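Local coordinates for protein methyltransferase (Pectobacterium atrosepticum SCRI1043, PDB 2P7I) that is probably an S-adenosylmethionine-dependent methyltransferase, transferring a methyl group to a substrate that has not been identified, at residues A36-F41 with Q61-D66; G54-R59 with N106-H111; N45-G50 with D128-E133. All blocks are in the same frame, centred on the assembly; numbering follows the deposited sequence. Where two conformers were deposited one is given.

Interaction 1 of 3, residues A36-F41 with Q61-D66; sequences AFTPFF and QEHFND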
ATOM      1  N   ALA B  36      -5.606  20.591  -2.402  1.00 28.35           N
ATOM      2  CA  ALA B  36      -4.799  19.940  -1.372  1.00 29.34           C
ATOM      3  C   ALA B  36      -4.288  20.941  -0.332  1.00 27.98           C
ATOM      4  O   ALA B  36      -4.195  20.639   0.852  1.00 28.26           O
ATOM      5  CB  ALA B  36      -3.631  19.215  -2.037  1.00 25.19           C
ATOM      6  N   PHE B  37      -3.931  22.126  -0.798  1.00 26.81           N
ATOM      7  CA  PHE B  37      -3.360  23.163   0.079  1.00 27.03           C
ATOM      8  C   PHE B  37      -4.406  23.883   0.933  1.00 26.12           C
ATOM      9  O   PHE B  37      -4.112  24.345   2.032  1.00 28.25           O
ATOM     10  CB  PHE B  37      -2.695  24.244  -0.769  1.00 24.70           C
ATOM     11  CG  PHE B  37      -1.479  23.805  -1.553  1.00 25.24           C
ATOM     12  CD1 PHE B  37      -0.911  22.548  -1.418  1.00 27.73           C
ATOM     13  CD2 PHE B  37      -0.871  24.715  -2.425  1.00 28.32           C
ATOM     14  CE1 PHE B  37       0.219  22.185  -2.136  1.00 27.66           C
ATOM     15  CE2 PHE B  37       0.285  24.373  -3.151  1.00 28.78           C
ATOM     16  CZ  PHE B  37       0.814  23.107  -3.027  1.00 23.95           C
ATOM     17  N   THR B  38      -5.613  24.009   0.395  1.00 28.56           N
ATOM     18  CA  THR B  38      -6.624  24.925   0.938  1.00 27.47           C
ATOM     19  C   THR B  38      -6.901  24.777   2.438  1.00 26.55           C
ATOM     20  O   THR B  38      -6.920  25.771   3.144  1.00 27.52           O
ATOM     21  CB  THR B  38      -7.913  24.870   0.116  1.00 29.94           C
ATOM     22  OG1 THR B  38      -7.644  25.436  -1.176  1.00 30.69           O
ATOM     23  CG2 THR B  38      -9.016  25.698   0.779  1.00 31.92           C
ATOM     24  N   PRO B  39      -7.077  23.547   2.943  1.00 28.59           N
ATOM     25  CA  PRO B  39      -7.352  23.404   4.362  1.00 29.22           C
ATOM     26  C   PRO B  39      -6.219  23.870   5.296  1.00 31.51           C
ATOM     27  O   PRO B  39      -6.451  24.086   6.489  1.00 30.52           O
ATOM     28  CB  PRO B  39      -7.566  21.899   4.543  1.00 29.70           C
ATOM     29  CG  PRO B  39      -7.675  21.337   3.205  1.00 32.74           C
ATOM     30  CD  PRO B  39      -7.048  22.257   2.243  1.00 30.90           C
ATOM     31  N   PHE B  40      -5.011  23.983   4.761  1.00 30.19           N
ATOM     32  CA  PHE B  40      -3.839  24.323   5.553  1.00 27.94           C
ATOM     33  C   PHE B  40      -3.402  25.773   5.469  1.00 28.31           C
ATOM     34  O   PHE B  40      -2.539  26.190   6.259  1.00 28.38           O
ATOM     35  CB  PHE B  40      -2.642  23.474   5.111  1.00 28.73           C
ATOM     36  CG  PHE B  40      -2.864  21.995   5.219  1.00 29.51           C
ATOM     37  CD1 PHE B  40      -3.073  21.424   6.461  1.00 32.28           C
ATOM     38  CD2 PHE B  40      -2.830  21.167   4.089  1.00 29.42           C
ATOM     39  CE1 PHE B  40      -3.242  20.051   6.600  1.00 38.10           C
ATOM     40  CE2 PHE B  40      -3.001  19.807   4.209  1.00 34.98           C
ATOM     41  CZ  PHE B  40      -3.205  19.241   5.460  1.00 39.00           C
ATOM     42  N   PHE B  41      -3.938  26.527   4.513  1.00 28.81           N
ATOM     43  CA  PHE B  41      -3.553  27.923   4.321  1.00 29.48           C
ATOM     44  C   PHE B  41      -3.701  28.702   5.618  1.00 32.57           C
ATOM     45  O   PHE B  41      -4.661  28.505   6.367  1.00 31.71           O
ATOM     46  CB  PHE B  41      -4.388  28.605   3.248  1.00 28.43           C
ATOM     47  CG  PHE B  41      -3.979  28.310   1.815  1.00 29.95           C
ATOM     48  CD1 PHE B  41      -2.648  28.190   1.428  1.00 30.36           C
ATOM     49  CD2 PHE B  41      -4.955  28.237   0.826  1.00 29.70           C
ATOM     50  CE1 PHE B  41      -2.305  27.967   0.080  1.00 28.73           C
ATOM     51  CE2 PHE B  41      -4.630  27.998  -0.494  1.00 31.40           C
ATOM     52  CZ  PHE B  41      -3.307  27.860  -0.877  1.00 30.06           C
ATOM     53  N   GLN B  61      -4.099  33.549  -6.562  1.00 33.93           N
ATOM     54  CA  GLN B  61      -4.765  34.849  -6.457  1.00 37.46           C
ATOM     55  C   GLN B  61      -6.240  34.759  -6.066  1.00 38.55           C
ATOM     56  O   GLN B  61      -6.802  35.717  -5.521  1.00 39.05           O
ATOM     57  CB  GLN B  61      -4.639  35.622  -7.767  1.00 36.64           C
ATOM     58  CG  GLN B  61      -3.265  36.213  -7.983  1.00 42.00           C
ATOM     59  CD  GLN B  61      -3.232  37.163  -9.166  1.00 43.83           C
ATOM     60  OE1 GLN B  61      -3.270  36.737 -10.324  1.00 48.00           O
ATOM     61  NE2 GLN B  61      -3.164  38.458  -8.878  1.00 40.00           N
ATOM     62  N   GLU B  62      -6.872  33.620  -6.331  1.00 38.69           N
ATOM     63  CA  GLU B  62      -8.217  33.397  -5.816  1.00 39.86           C
ATOM     64  C   GLU B  62      -8.217  33.269  -4.291  1.00 39.27           C
ATOM     65  O   GLU B  62      -9.266  33.381  -3.674  1.00 39.63           O
ATOM     66  CB  GLU B  62      -8.868  32.166  -6.452  1.00 40.02           C
ATOM     67  CG  GLU B  62      -8.976  32.236  -7.971  1.00 49.39           C
ATOM     68  CD  GLU B  62      -9.534  33.571  -8.460  1.00 62.32           C
ATOM     69  OE1 GLU B  62     -10.634  33.964  -8.004  1.00 66.96           O
ATOM     70  OE2 GLU B  62      -8.861  34.236  -9.285  1.00 71.50           O
ATOM     71  N   HIS B  63      -7.056  33.059  -3.673  1.00 36.23           N
ATOM     72  CA  HIS B  63      -6.995  32.862  -2.227  1.00 35.56           C
ATOM     73  C   HIS B  63      -6.300  33.947  -1.426  1.00 34.24           C
ATOM     74  O   HIS B  63      -6.530  34.055  -0.218  1.00 33.83           O
ATOM     75  CB  HIS B  63      -6.324  31.518  -1.934  1.00 35.68           C
ATOM     76  CG  HIS B  63      -7.188  30.359  -2.290  1.00 35.98           C
ATOM     77  ND1 HIS B  63      -7.301  29.892  -3.582  1.00 38.96           N
ATOM     78  CD2 HIS B  63      -8.029  29.615  -1.541  1.00 35.18           C
ATOM     79  CE1 HIS B  63      -8.168  28.894  -3.610  1.00 34.77           C
ATOM     80  NE2 HIS B  63      -8.622  28.704  -2.384  1.00 40.97           N
ATOM     81  N   PHE B  64      -5.422  34.708  -2.076  1.00 31.97           N
ATOM     82  CA  PHE B  64      -4.583  35.678  -1.403  1.00 33.55           C
ATOM     83  C   PHE B  64      -4.522  36.921  -2.274  1.00 33.63           C
ATOM     84  O   PHE B  64      -4.324  36.806  -3.465  1.00 33.34           O
ATOM     85  CB  PHE B  64      -3.163  35.129  -1.227  1.00 31.05           C
ATOM     86  CG  PHE B  64      -3.074  34.008  -0.261  1.00 32.67           C
ATOM     87  CD1 PHE B  64      -2.911  34.260   1.083  1.00 30.92           C
ATOM     88  CD2 PHE B  64      -3.137  32.701  -0.693  1.00 32.29           C
ATOM     89  CE1 PHE B  64      -2.836  33.221   1.982  1.00 35.31           C
ATOM     90  CE2 PHE B  64      -3.060  31.666   0.204  1.00 31.70           C
ATOM     91  CZ  PHE B  64      -2.910  31.933   1.536  1.00 31.91           C
ATOM     92  N   ASN B  65      -4.672  38.087  -1.665  1.00 35.35           N
ATOM     93  CA  ASN B  65      -4.403  39.347  -2.364  1.00 39.04           C
ATOM     94  C   ASN B  65      -2.941  39.824  -2.287  1.00 39.99           C
ATOM     95  O   ASN B  65      -2.540  40.715  -3.032  1.00 44.92           O
ATOM     96  CB  ASN B  65      -5.331  40.463  -1.846  1.00 41.66           C
ATOM     97  CG  ASN B  65      -5.251  40.665  -0.325  1.00 49.92           C
ATOM     98  OD1 ASN B  65      -4.322  40.198   0.345  1.00 62.37           O
ATOM     99  ND2 ASN B  65      -6.240  41.364   0.219  1.00 60.22           N
ATOM    100  N   ASP B  66      -2.164  39.284  -1.359  1.00 35.44           N
ATOM    101  CA  ASP B  66      -0.804  39.753  -1.164  1.00 32.99           C
ATOM    102  C   ASP B  66       0.128  38.598  -1.407  1.00 30.59           C
ATOM    103  O   ASP B  66       0.358  37.792  -0.514  1.00 30.19           O
ATOM    104  CB  ASP B  66      -0.633  40.304   0.243  1.00 32.96           C
ATOM    105  CG  ASP B  66       0.752  40.852   0.498  1.00 36.73           C
ATOM    106  OD1 ASP B  66       1.616  40.803  -0.420  1.00 40.73           O
ATOM    107  OD2 ASP B  66       0.972  41.350   1.633  1.00 39.09           O
TER

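Interaction 2 of 3, residues G54-R59 with N106-H111; sequences GDFTSR and NIVLTH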
ATOM      1  N   GLY B  54       3.524  32.369 -14.265  1.00 33.85           N
ATOM      2  CA  GLY B  54       2.391  32.803 -13.460  1.00 34.66           C
ATOM      3  C   GLY B  54       1.155  31.926 -13.583  1.00 35.12           C
ATOM      4  O   GLY B  54       0.083  32.292 -13.110  1.00 37.45           O
ATOM      5  N   ASP B  55       1.298  30.754 -14.188  1.00 36.52           N
ATOM      6  CA  ASP B  55       0.162  29.844 -14.334  1.00 38.41           C
ATOM      7  C   ASP B  55      -0.399  29.397 -12.986  1.00 35.07           C
ATOM      8  O   ASP B  55      -1.611  29.311 -12.807  1.00 35.14           O
ATOM      9  CB  ASP B  55       0.547  28.617 -15.160  1.00 41.51           C
ATOM     10  CG  ASP B  55       0.882  28.970 -16.606  1.00 45.22           C
ATOM     11  OD1 ASP B  55       0.058  29.624 -17.286  1.00 50.74           O
ATOM     12  OD2 ASP B  55       1.992  28.604 -17.047  1.00 55.49           O
ATOM     13  N   PHE B  56       0.470  29.135 -12.020  1.00 32.21           N
ATOM     14  CA  PHE B  56      -0.029  28.700 -10.726  1.00 31.44           C
ATOM     15  C   PHE B  56      -0.453  29.911  -9.904  1.00 30.95           C
ATOM     16  O   PHE B  56      -1.402  29.839  -9.140  1.00 33.33           O
ATOM     17  CB  PHE B  56       1.023  27.875 -10.010  1.00 29.46           C
ATOM     18  CG  PHE B  56       0.478  27.048  -8.880  1.00 32.84           C
ATOM     19  CD1 PHE B  56      -0.426  26.024  -9.123  1.00 33.56           C
ATOM     20  CD2 PHE B  56       0.860  27.295  -7.571  1.00 29.87           C
ATOM     21  CE1 PHE B  56      -0.956  25.266  -8.069  1.00 32.34           C
ATOM     22  CE2 PHE B  56       0.348  26.535  -6.535  1.00 34.36           C
ATOM     23  CZ  PHE B  56      -0.558  25.517  -6.789  1.00 36.31           C
ATOM     24  N   THR B  57       0.232  31.036 -10.073  1.00 33.99           N
ATOM     25  CA  THR B  57      -0.080  32.243  -9.305  1.00 33.01           C
ATOM     26  C   THR B  57      -1.544  32.637  -9.480  1.00 34.04           C
ATOM     27  O   THR B  57      -2.211  33.028  -8.515  1.00 36.68           O
ATOM     28  CB  THR B  57       0.777  33.436  -9.747  1.00 33.38           C
ATOM     29  OG1 THR B  57       2.084  32.983 -10.097  1.00 32.09           O
ATOM     30  CG2 THR B  57       0.843  34.495  -8.634  1.00 33.46           C
ATOM     31  N   SER B  58      -2.038  32.515 -10.701  1.00 33.64           N
ATOM     32  CA  SER B  58      -3.396  32.948 -11.002  1.00 35.76           C
ATOM     33  C   SER B  58      -4.417  32.188 -10.161  1.00 35.17           C
ATOM     34  O   SER B  58      -5.432  32.750  -9.742  1.00 34.02           O
ATOM     35  CB  SER B  58      -3.698  32.809 -12.487  1.00 35.93           C
ATOM     36  OG  SER B  58      -3.673  31.458 -12.879  1.00 48.08           O
ATOM     37  N   ARG B  59      -4.128  30.921  -9.864  1.00 35.79           N
ATOM     38  CA  ARG B  59      -5.003  30.147  -9.002  1.00 34.01           C
ATOM     39  C   ARG B  59      -4.861  30.564  -7.542  1.00 34.79           C
ATOM     40  O   ARG B  59      -5.839  30.599  -6.789  1.00 35.02           O
ATOM     41  CB  ARG B  59      -4.700  28.665  -9.164  1.00 35.98           C
ATOM     42  CG  ARG B  59      -4.962  28.205 -10.565  1.00 34.26           C
ATOM     43  CD  ARG B  59      -4.816  26.750 -10.674  1.00 36.59           C
ATOM     44  NE  ARG B  59      -5.090  26.287 -12.034  1.00 36.69           N
ATOM     45  CZ  ARG B  59      -6.283  25.922 -12.504  1.00 35.89           C
ATOM     46  NH1 ARG B  59      -7.376  25.930 -11.745  1.00 46.27           N
ATOM     47  NH2 ARG B  59      -6.369  25.511 -13.753  1.00 39.68           N
ATOM     48  N   ASN B 106       2.598  31.892   4.323  1.00 25.59           N
ATOM     49  CA  ASN B 106       2.447  30.743   3.439  1.00 25.45           C
ATOM     50  C   ASN B 106       3.563  30.814   2.405  1.00 28.71           C
ATOM     51  O   ASN B 106       3.765  31.861   1.777  1.00 29.05           O
ATOM     52  CB  ASN B 106       1.092  30.788   2.694  1.00 26.70           C
ATOM     53  CG  ASN B 106      -0.109  30.799   3.636  1.00 29.78           C
ATOM     54  OD1 ASN B 106      -0.625  29.740   4.026  1.00 30.06           O
ATOM     55  ND2 ASN B 106      -0.573  32.002   3.988  1.00 26.01           N
ATOM     56  N   ILE B 107       4.291  29.713   2.219  1.00 26.68           N
ATOM     57  CA  ILE B 107       5.326  29.649   1.169  1.00 25.48           C
ATOM     58  C   ILE B 107       5.040  28.476   0.277  1.00 27.05           C
ATOM     59  O   ILE B 107       4.802  27.372   0.778  1.00 26.90           O
ATOM     60  CB  ILE B 107       6.759  29.585   1.762  1.00 26.39           C
ATOM     61  CG1 ILE B 107       6.999  30.847   2.615  1.00 26.67           C
ATOM     62  CG2 ILE B 107       7.795  29.456   0.613  1.00 21.90           C
ATOM     63  CD1 ILE B 107       8.376  30.913   3.313  1.00 25.50           C
ATOM     64  N   VAL B 108       4.995  28.709  -1.031  1.00 26.73           N
ATOM     65  CA  VAL B 108       4.669  27.652  -1.975  1.00 25.86           C
ATOM     66  C   VAL B 108       5.920  27.291  -2.753  1.00 27.12           C
ATOM     67  O   VAL B 108       6.550  28.166  -3.347  1.00 27.46           O
ATOM     68  CB  VAL B 108       3.518  28.056  -2.942  1.00 29.47           C
ATOM     69  CG1 VAL B 108       3.401  27.032  -4.100  1.00 26.05           C
ATOM     70  CG2 VAL B 108       2.198  28.189  -2.180  1.00 31.83           C
ATOM     71  N   LEU B 109       6.301  26.001  -2.687  1.00 25.69           N
ATOM     72  CA  LEU B 109       7.413  25.474  -3.499  1.00 26.83           C
ATOM     73  C   LEU B 109       6.977  24.184  -4.191  1.00 26.61           C
ATOM     74  O   LEU B 109       7.128  23.071  -3.655  1.00 25.55           O
ATOM     75  CB  LEU B 109       8.678  25.279  -2.650  1.00 27.62           C
ATOM     76  CG  LEU B 109      10.004  25.047  -3.364  1.00 25.19           C
ATOM     77  CD1 LEU B 109      10.565  26.292  -4.127  1.00 23.76           C
ATOM     78  CD2 LEU B 109      11.050  24.474  -2.359  1.00 25.14           C
ATOM     79  N   THR B 110       6.336  24.359  -5.346  1.00 27.97           N
ATOM     80  CA  THR B 110       5.732  23.232  -6.064  0.50 27.02           C
ATOM     81  C   THR B 110       6.473  22.971  -7.341  1.00 28.23           C
ATOM     82  O   THR B 110       6.600  23.867  -8.186  1.00 26.23           O
ATOM     83  CB  THR B 110       4.220  23.415  -6.387  0.50 28.82           C
ATOM     84  OG1 THR B 110       3.979  24.656  -7.074  0.50 28.47           O
ATOM     85  CG2 THR B 110       3.413  23.366  -5.114  0.50 28.40           C
ATOM     86  N   HIS B 111       6.964  21.740  -7.459  1.00 26.25           N
ATOM     87  CA  HIS B 111       7.741  21.304  -8.608  1.00 29.29           C
ATOM     88  C   HIS B 111       8.894  22.224  -8.945  1.00 27.50           C
ATOM     89  O   HIS B 111       9.153  22.546 -10.098  1.00 28.07           O
ATOM     90  CB  HIS B 111       6.820  21.103  -9.817  1.00 28.00           C
ATOM     91  CG  HIS B 111       5.874  19.954  -9.648  1.00 30.14           C
ATOM     92  ND1 HIS B 111       5.448  19.184 -10.703  1.00 34.36           N
ATOM     93  CD2 HIS B 111       5.358  19.378  -8.537  1.00 31.54           C
ATOM     94  CE1 HIS B 111       4.648  18.229 -10.257  1.00 37.38           C
ATOM     95  NE2 HIS B 111       4.592  18.311  -8.942  1.00 31.05           N
TER

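Interaction 3 of 3, residues N45-G50 with D128-E133; sequences NLLELG and DDWLAE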
ATOM      1  N   ASN B  45      -0.081  36.644   4.206  1.00 28.95           N
ATOM      2  CA  ASN B  45       0.462  36.753   2.855  1.00 28.21           C
ATOM      3  C   ASN B  45       1.021  35.419   2.328  1.00 27.51           C
ATOM      4  O   ASN B  45       1.096  34.444   3.048  1.00 31.00           O
ATOM      5  CB  ASN B  45       1.523  37.848   2.805  1.00 25.85           C
ATOM      6  CG  ASN B  45       2.709  37.540   3.684  1.00 33.05           C
ATOM      7  OD1 ASN B  45       2.771  36.476   4.309  1.00 31.31           O
ATOM      8  ND2 ASN B  45       3.679  38.435   3.703  1.00 31.95           N
ATOM      9  N   LEU B  46       1.406  35.407   1.066  1.00 29.79           N
ATOM     10  CA  LEU B  46       1.970  34.218   0.466  1.00 27.84           C
ATOM     11  C   LEU B  46       3.199  34.569  -0.337  1.00 26.44           C
ATOM     12  O   LEU B  46       3.265  35.638  -0.950  1.00 26.62           O
ATOM     13  CB  LEU B  46       0.929  33.530  -0.418  1.00 29.60           C
ATOM     14  CG  LEU B  46       1.359  32.228  -1.111  1.00 27.38           C
ATOM     15  CD1 LEU B  46       0.241  31.215  -1.147  1.00 27.80           C
ATOM     16  CD2 LEU B  46       1.843  32.540  -2.502  1.00 28.25           C
ATOM     17  N   LEU B  47       4.179  33.664  -0.308  1.00 27.47           N
ATOM     18  CA  LEU B  47       5.364  33.728  -1.137  1.00 26.06           C
ATOM     19  C   LEU B  47       5.362  32.519  -2.084  1.00 25.45           C
ATOM     20  O   LEU B  47       5.266  31.380  -1.628  1.00 27.61           O
ATOM     21  CB  LEU B  47       6.628  33.714  -0.266  1.00 27.98           C
ATOM     22  CG  LEU B  47       8.001  33.642  -0.948  1.00 25.62           C
ATOM     23  CD1 LEU B  47       8.371  34.870  -1.783  1.00 25.65           C
ATOM     24  CD2 LEU B  47       9.104  33.380   0.138  1.00 27.96           C
ATOM     25  N   GLU B  48       5.471  32.767  -3.387  1.00 26.65           N
ATOM     26  CA  GLU B  48       5.545  31.707  -4.403  1.00 26.94           C
ATOM     27  C   GLU B  48       6.952  31.666  -4.985  1.00 27.54           C
ATOM     28  O   GLU B  48       7.377  32.581  -5.708  1.00 27.65           O
ATOM     29  CB  GLU B  48       4.499  31.880  -5.506  1.00 25.44           C
ATOM     30  CG  GLU B  48       4.587  30.779  -6.567  1.00 28.12           C
ATOM     31  CD  GLU B  48       3.648  30.951  -7.757  1.00 33.79           C
ATOM     32  OE1 GLU B  48       3.144  32.064  -8.021  1.00 39.36           O
ATOM     33  OE2 GLU B  48       3.468  29.940  -8.467  1.00 27.18           O
ATOM     34  N   LEU B  49       7.685  30.621  -4.622  1.00 28.92           N
ATOM     35  CA  LEU B  49       9.055  30.439  -5.069  1.00 28.74           C
ATOM     36  C   LEU B  49       9.063  29.674  -6.376  1.00 29.03           C
ATOM     37  O   LEU B  49       8.568  28.555  -6.444  1.00 30.10           O
ATOM     38  CB  LEU B  49       9.854  29.695  -3.995  1.00 29.28           C
ATOM     39  CG  LEU B  49      10.070  30.511  -2.718  1.00 28.35           C
ATOM     40  CD1 LEU B  49      10.647  29.656  -1.602  1.00 26.86           C
ATOM     41  CD2 LEU B  49      10.964  31.709  -3.051  1.00 28.03           C
ATOM     42  N   GLY B  50       9.623  30.284  -7.417  1.00 28.97           N
ATOM     43  CA  GLY B  50       9.659  29.694  -8.758  1.00 29.27           C
ATOM     44  C   GLY B  50       8.354  29.875  -9.490  1.00 30.54           C
ATOM     45  O   GLY B  50       7.756  28.914  -9.930  1.00 33.15           O
ATOM     46  N   ASP B 128      14.859  29.532   7.827  1.00 27.45           N
ATOM     47  CA  ASP B 128      15.562  30.489   8.655  1.00 27.91           C
ATOM     48  C   ASP B 128      15.285  31.947   8.326  1.00 27.44           C
ATOM     49  O   ASP B 128      15.338  32.810   9.200  1.00 26.58           O
ATOM     50  CB  ASP B 128      17.074  30.268   8.542  1.00 24.27           C
ATOM     51  CG  ASP B 128      17.540  28.970   9.158  1.00 28.08           C
ATOM     52  OD1 ASP B 128      16.729  28.186   9.661  1.00 35.51           O
ATOM     53  OD2 ASP B 128      18.750  28.744   9.124  1.00 30.13           O
ATOM     54  N   ASP B 129      15.059  32.240   7.054  1.00 26.25           N
ATOM     55  CA  ASP B 129      14.949  33.625   6.581  1.00 27.39           C
ATOM     56  C   ASP B 129      13.523  34.025   6.230  1.00 27.43           C
ATOM     57  O   ASP B 129      13.131  35.179   6.424  1.00 26.21           O
ATOM     58  CB  ASP B 129      15.801  33.781   5.347  1.00 25.78           C
ATOM     59  CG  ASP B 129      17.270  33.690   5.641  1.00 33.57           C
ATOM     60  OD1 ASP B 129      17.632  33.754   6.829  1.00 33.44           O
ATOM     61  OD2 ASP B 129      18.049  33.560   4.676  1.00 34.09           O
ATOM     62  N   TRP B 130      12.735  33.089   5.720  1.00 27.82           N
ATOM     63  CA  TRP B 130      11.489  33.478   5.061  1.00 26.12           C
ATOM     64  C   TRP B 130      10.190  33.088   5.741  1.00 26.72           C
ATOM     65  O   TRP B 130       9.236  33.844   5.630  1.00 25.30           O
ATOM     66  CB  TRP B 130      11.498  33.017   3.602  1.00 28.12           C
ATOM     67  CG  TRP B 130      12.611  33.644   2.793  1.00 26.37           C
ATOM     68  CD1 TRP B 130      13.201  34.842   2.997  1.00 31.61           C
ATOM     69  CD2 TRP B 130      13.231  33.073   1.638  1.00 24.62           C
ATOM     70  NE1 TRP B 130      14.157  35.070   2.029  1.00 28.47           N
ATOM     71  CE2 TRP B 130      14.180  34.000   1.174  1.00 28.30           C
ATOM     72  CE3 TRP B 130      13.027  31.890   0.915  1.00 28.63           C
ATOM     73  CZ2 TRP B 130      14.964  33.755   0.062  1.00 28.22           C
ATOM     74  CZ3 TRP B 130      13.779  31.654  -0.196  1.00 27.15           C
ATOM     75  CH2 TRP B 130      14.738  32.593  -0.626  1.00 26.01           C
ATOM     76  N   LEU B 131      10.126  31.963   6.451  1.00 26.15           N
ATOM     77  CA  LEU B 131       8.876  31.613   7.118  1.00 27.84           C
ATOM     78  C   LEU B 131       8.588  32.562   8.276  1.00 26.79           C
ATOM     79  O   LEU B 131       9.423  32.775   9.138  1.00 28.59           O
ATOM     80  CB  LEU B 131       8.881  30.181   7.666  1.00 26.31           C
ATOM     81  CG  LEU B 131       8.544  29.039   6.722  1.00 28.08           C
ATOM     82  CD1 LEU B 131       8.824  27.706   7.433  1.00 23.89           C
ATOM     83  CD2 LEU B 131       7.095  29.096   6.244  1.00 26.55           C
ATOM     84  N   ALA B 132       7.390  33.117   8.296  1.00 26.19           N
ATOM     85  CA  ALA B 132       6.934  33.843   9.459  1.00 25.80           C
ATOM     86  C   ALA B 132       6.741  32.883  10.624  1.00 29.43           C
ATOM     87  O   ALA B 132       6.671  31.674  10.453  1.00 29.49           O
ATOM     88  CB  ALA B 132       5.644  34.598   9.143  1.00 24.13           C
ATOM     89  N   GLU B 133       6.635  33.422  11.827  1.00 31.89           N
ATOM     90  CA  GLU B 133       6.208  32.589  12.943  1.00 32.53           C
ATOM     91  C   GLU B 133       4.800  32.091  12.648  1.00 31.91           C
ATOM     92  O   GLU B 133       3.907  32.873  12.255  1.00 32.97           O
ATOM     93  CB  GLU B 133       6.253  33.374  14.266  1.00 36.12           C
ATOM     94  CG  GLU B 133       7.690  33.856  14.653  1.00 38.05           C
ATOM     95  CD  GLU B 133       8.691  32.702  14.833  1.00 49.99           C
ATOM     96  OE1 GLU B 133       8.249  31.608  15.269  1.00 59.35           O
ATOM     97  OE2 GLU B 133       9.908  32.883  14.551  1.00 52.14           O
TER

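Interaction 1 of 3, residues A36-F41 with Q61-D66
F41 and F64 both turn CG anti to the carbonyl carbon, beside the backbone N (chi1 -80° for F41), and this brings their rings together. H63 has the same first torsion, and the three residues form an aromatic cluster. The cluster joins the turn that follows helix 24-37 to the loop between helix 55-60 and strand 67-71 in a Rossmann-like methyltransferase domain. The F41–F64 pair is edge-to-face (T-shaped). F64 is the edge and F41 the face. The planes stand at 87° and the centroids are 4.9 Å apart. F64 CE2 lies over the centre of the F41 ring, and F64 CZ sits closer to the CB side, 3.8 Å from F41 CG. The opposite face of F41 carries F37 O, 4.0 Å above the plane. The ring thus has a neighbour on each face, the oxygen only near its rim.

H63 meets the CE2 side of the F41 ring. Its ring is oblique to F41, with planes at 51°, and F41 CE2 lies over one of its faces, 3.9 Å from H63 CD2. F64 is buried, whereas H63 is exposed, so the cluster runs from the interior out to solvent. F41 and F64 also pack on N106 of strand 104-110. T38 OG1 hydrogen-bonds to V34 O one helical turn back. It only touches the imidazole, at 3.6 Å from H63 NE2.

Interaction 2 of 3, residues G54-R59 with N106-H111
F56 of helix 55-60 reaches across to V108 and T110 of strand 104-110. This is helix-on-sheet packing in the Rossmann-like fold of class I methyltransferases. The helix follows strand 46-49 and the turn that contains G50 and G54. Along that stretch the sequence fits the glycine-rich loop that follows the first strand in this family.

F56 CB points toward strand 104-110 and also lies next to the carboxylate of E48, on the neighbouring strand 46-49. The ring carbon CG is anti to the backbone N (chi1 -163°), which swings the ring off its own helix and onto the sheet. CD2 then meets T110 OG1, with the hydroxyl oxygen over one face of the ring. The two side chains cross at about a right angle. T110 was modelled in two conformers, so this contact may hold for only part of the molecules. Farther out, F56 CE2 touches V108 CG1 at 3.9 Å. The methyl comes in obliquely, and it is the V108 branch that is anti to the backbone N. At the tip, F56 CZ is 3.9 Å from F37 CE2, on helix 24-37. H30 of that helix meets the F56 ring edge-to-face, and V34 packs on it too. The buried phenyl group lies between helix 24-37 and strand 104-110.

The T110 hydroxyl is shared evenly by one side of the ring: in the conformer described, F56 CD2 and F56 CE2 each lie 4.1 Å from T110 OG1.

Interaction 3 of 3, residues N45-G50 with D128-E133
The last turn of helix 119-130 ends in W130, whose side chain lies against L47 and L49 of strand 46-49. The contact is buried and wholly apolar. W130 CG is anti to the carbonyl carbon, beside the backbone N (chi1 -62°), and the indole extends along the strand from L47 toward L49. Near its root, W130 CB lies 4.2 Å from L47 CD2. The same methyl is about as near W130 CE3, at 4.3 Å from L47 CD2. It therefore sits beside both the root of the side chain and the adjoining part of the indole. Both leucines come at the rings obliquely, over neither a face nor an edge.

In the Rossmann-like methyltransferase fold, strand 46-49 is an inner strand of the sheet, between 67-71 and 104-110. Helix 119-130 covers one face of that sheet. L47 and L49 point to this face. E48, between them, points to the other, where it hydrogen-bonds to T57. L100 packs on both L47 and W130, and I126, from the same helix as W130, packs on L49.

The helix widens into a pi-like turn before W130, and the chain leaves helical geometry at L131. The tryptophan is thus the last helical residue, and its six-membered ring reaches back over the sheet to the second leucine. There L49 presents a forked tip to one corner of the indole. L49 CD1 and L49 CD2 each lie 4.0 Å from W130 CZ3, and L49 CD1 also reaches W130 CE3, at 4.1 Å.

In the fold
Interactions 2 and 3 pack on opposite faces of one sheet, with centres about 12 Å apart. Their strands are neighbours, tied by the backbone bond from V108 N to L47 O (2.8 Å). Interaction 1 lies on the same face as interaction 2. Its F41 and F64 flank N106 at the start of the 106-111 segment, and D66 O lies 3.0 Å from L46 N, a probable hydrogen bond to interaction 3. A bound Tris molecule, probably from the crystallisation liquor, contacts E48, G50, the T110 side chain (about 3 Å between nearest atoms) and, weakly, H111 O. Its place is consistent with the family's S-adenosylmethionine pocket, bordered by segments 45-50 and 106-111.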